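Local coordinates for protein EchA16_2 (Mycobacterium avium subsp. paratuberculosis, PDB 3QYR) that probably catalyses the reversible hydration of 2-enoyl-CoA thioesters to 3-hydroxyacyl-CoA, as a member of the enoyl-CoA hydratase/isomerase (crotonase) family, at residues G132-W137 with R228-S233. Residues are numbered along the deposited sequence; the frame is centred on the assembly and turned at random.
Sequences GLLPTW and RQFRTS. With EDO (1,2-ethanediol), chain G.
Leu134 sets its CD1 methyl over the centre of one face of the Phe230 ring. This is a CH-pi contact, with CD1 3.9 Å from the ring centroid and 12° off the ring normal. The other methyl, CD2, touches Phe230 CB at 4.0 Å. The two side chains cross at about a right angle. Phe230 has CG anti to the backbone N (chi1 -173°), beside the carbonyl carbon, and this places one ring face against Leu134 CD1. Gly132 O comes to the edge of the same ring, in its plane, 3.6 Å from Phe230 CE2. No hydrogen bond joins the two segments.

The fold is that of the crotonase family. The contact joins the loop before helix 139-147 to the last turns of the long helix 198-234, at the surface of the chain. Ala203 of a second subunit packs on both Leu134 and Phe230, so the pair also belongs to a subunit interface.

Further along, Thr136 CG2 lies at the edge of the Arg231 guanidinium, a loose approach of 4.4 Å to NH1. CG2 sits anti to the carbonyl carbon, while OG1 lies between the backbone N and the carbonyl carbon and is hydrogen-bonded to Ile83 O.

A 1,2-ethanediol, most likely picked up from the crystallisation solution, lies against residues 135-137 of the loop. Thr136 N gives its O1 a hydrogen bond of 2.7 Å, at an N-H...O angle of 163°. The C1 carbon lies over one face of the Trp137 ring, off-centre and near the rim. Glu108 OE1 and His128 NE2 are also hydrogen-bonded to the diol, and Trp137 NE1 to Ser84 O.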
loop_
_atom_site.group_PDB
_atom_site.type_symbol
_atom_site.label_atom_id
_atom_site.label_comp_id
_atom_site.label_asym_id
_atom_site.label_seq_id
_atom_site.Cartn_x
_atom_site.Cartn_y
_atom_site.Cartn_z
ATOM N N GLY A 132 -14.553 -19.562 -20.054
ATOM C CA GLY A 132 -15.148 -19.432 -18.726
ATOM C C GLY A 132 -14.314 -19.917 -17.551
ATOM O O GLY A 132 -14.742 -20.750 -16.774
ATOM N N LEU A 133 -13.104 -19.406 -17.416
ATOM C CA LEU A 133 -12.279 -19.675 -16.247
ATOM C C LEU A 133 -11.637 -18.367 -15.836
ATOM O O LEU A 133 -11.543 -17.447 -16.646
ATOM C CB LEU A 133 -11.198 -20.674 -16.595
ATOM C CG LEU A 133 -11.640 -22.100 -16.929
ATOM C CD1 LEU A 133 -10.410 -22.917 -17.289
ATOM C CD2 LEU A 133 -12.443 -22.755 -15.780
ATOM N N LEU A 134 -11.211 -18.264 -14.587
ATOM C CA LEU A 134 -10.486 -17.090 -14.150
ATOM C C LEU A 134 -9.060 -17.513 -13.951
ATOM O O LEU A 134 -8.797 -18.687 -13.745
ATOM C CB LEU A 134 -11.080 -16.514 -12.883
ATOM C CG LEU A 134 -12.058 -15.365 -13.138
ATOM C CD1 LEU A 134 -13.202 -15.786 -14.024
ATOM C CD2 LEU A 134 -12.592 -14.823 -11.806
ATOM N N PRO A 135 -8.123 -16.571 -14.060
ATOM C CA PRO A 135 -6.694 -16.834 -13.966
ATOM C C PRO A 135 -6.151 -16.914 -12.533
ATOM O O PRO A 135 -6.662 -16.216 -11.650
ATOM C CB PRO A 135 -6.088 -15.613 -14.654
ATOM C CG PRO A 135 -7.037 -14.561 -14.368
ATOM C CD PRO A 135 -8.380 -15.199 -14.516
ATOM N N THR A 136 -5.111 -17.736 -12.338
ATOM C CA THR A 136 -4.457 -17.928 -11.050
ATOM C C THR A 136 -2.928 -17.860 -11.120
ATOM O O THR A 136 -2.235 -18.086 -10.095
ATOM C CB THR A 136 -4.840 -19.289 -10.462
ATOM O OG1 THR A 136 -4.660 -20.315 -11.460
ATOM C CG2 THR A 136 -6.275 -19.279 -9.993
ATOM N N TRP A 137 -2.403 -17.534 -12.309
ATOM C CA TRP A 137 -0.964 -17.348 -12.501
ATOM C C TRP A 137 -0.598 -15.885 -12.777
ATOM O O TRP A 137 0.386 -15.596 -13.482
ATOM C CB TRP A 137 -0.471 -18.237 -13.627
ATOM C CG TRP A 137 -0.338 -19.672 -13.321
ATOM C CD1 TRP A 137 -0.712 -20.313 -12.191
ATOM C CD2 TRP A 137 0.192 -20.672 -14.199
ATOM N NE1 TRP A 137 -0.431 -21.657 -12.294
ATOM C CE2 TRP A 137 0.126 -21.901 -13.524
ATOM C CE3 TRP A 137 0.727 -20.644 -15.496
ATOM C CZ2 TRP A 137 0.567 -23.098 -14.104
ATOM C CZ3 TRP A 137 1.150 -21.830 -16.069
ATOM C CH2 TRP A 137 1.070 -23.042 -15.375
ATOM N N ARG A 228 -11.197 -18.475 -6.414
ATOM C CA ARG A 228 -11.884 -19.349 -5.461
ATOM C C ARG A 228 -13.381 -19.070 -5.474
ATOM O O ARG A 228 -14.159 -20.019 -5.408
ATOM C CB ARG A 228 -11.336 -19.244 -4.008
ATOM N N GLN A 229 -13.783 -17.798 -5.553
ATOM C CA GLN A 229 -15.214 -17.464 -5.449
ATOM C C GLN A 229 -15.956 -17.916 -6.702
ATOM O O GLN A 229 -17.097 -18.371 -6.625
ATOM C CB GLN A 229 -15.459 -15.965 -5.200
ATOM N N PHE A 230 -15.281 -17.804 -7.849
ATOM C CA PHE A 230 -15.844 -18.205 -9.139
ATOM C C PHE A 230 -16.019 -19.725 -9.261
ATOM O O PHE A 230 -17.050 -20.186 -9.749
ATOM C CB PHE A 230 -14.998 -17.645 -10.288
ATOM C CG PHE A 230 -15.597 -17.869 -11.648
ATOM C CD1 PHE A 230 -16.715 -17.135 -12.061
ATOM C CD2 PHE A 230 -15.050 -18.806 -12.516
ATOM C CE1 PHE A 230 -17.271 -17.331 -13.322
ATOM C CE2 PHE A 230 -15.608 -19.015 -13.785
ATOM C CZ PHE A 230 -16.723 -18.273 -14.182
ATOM N N ARG A 231 -15.023 -20.485 -8.813
ATOM C CA ARG A 231 -15.151 -21.950 -8.703
ATOM C C ARG A 231 -16.278 -22.363 -7.768
ATOM O O ARG A 231 -17.007 -23.287 -8.093
ATOM C CB ARG A 231 -13.849 -22.618 -8.229
ATOM C CG ARG A 231 -12.688 -22.474 -9.223
ATOM C CD ARG A 231 -11.475 -23.358 -8.872
ATOM N NE ARG A 231 -11.076 -23.202 -7.465
ATOM C CZ ARG A 231 -10.040 -22.481 -7.007
ATOM N NH1 ARG A 231 -9.212 -21.810 -7.824
ATOM N NH2 ARG A 231 -9.828 -22.444 -5.691
ATOM N N THR A 232 -16.432 -21.679 -6.630
ATOM C CA THR A 232 -17.439 -22.069 -5.638
ATOM C C THR A 232 -18.886 -21.764 -6.041
ATOM O O THR A 232 -19.797 -22.434 -5.570
ATOM C CB THR A 232 -17.185 -21.419 -4.247
ATOM O OG1 THR A 232 -15.919 -21.848 -3.740
ATOM C CG2 THR A 232 -18.283 -21.815 -3.247
ATOM N N SER A 233 -19.111 -20.749 -6.869
ATOM C CA SER A 233 -20.472 -20.434 -7.336
ATOM C C SER A 233 -20.872 -21.295 -8.556
ATOM O O SER A 233 -22.074 -21.437 -8.854
ATOM C CB SER A 233 -20.618 -18.942 -7.645
ATOM O OG SER A 233 -19.748 -18.545 -8.691
HETATM C C1 EDO G . -3.584 -19.937 -14.748
HETATM O O1 EDO G . -4.479 -18.836 -14.770
HETATM C C2 EDO G . -3.855 -20.944 -15.861
HETATM O O2 EDO G . -5.141 -20.816 -16.464
#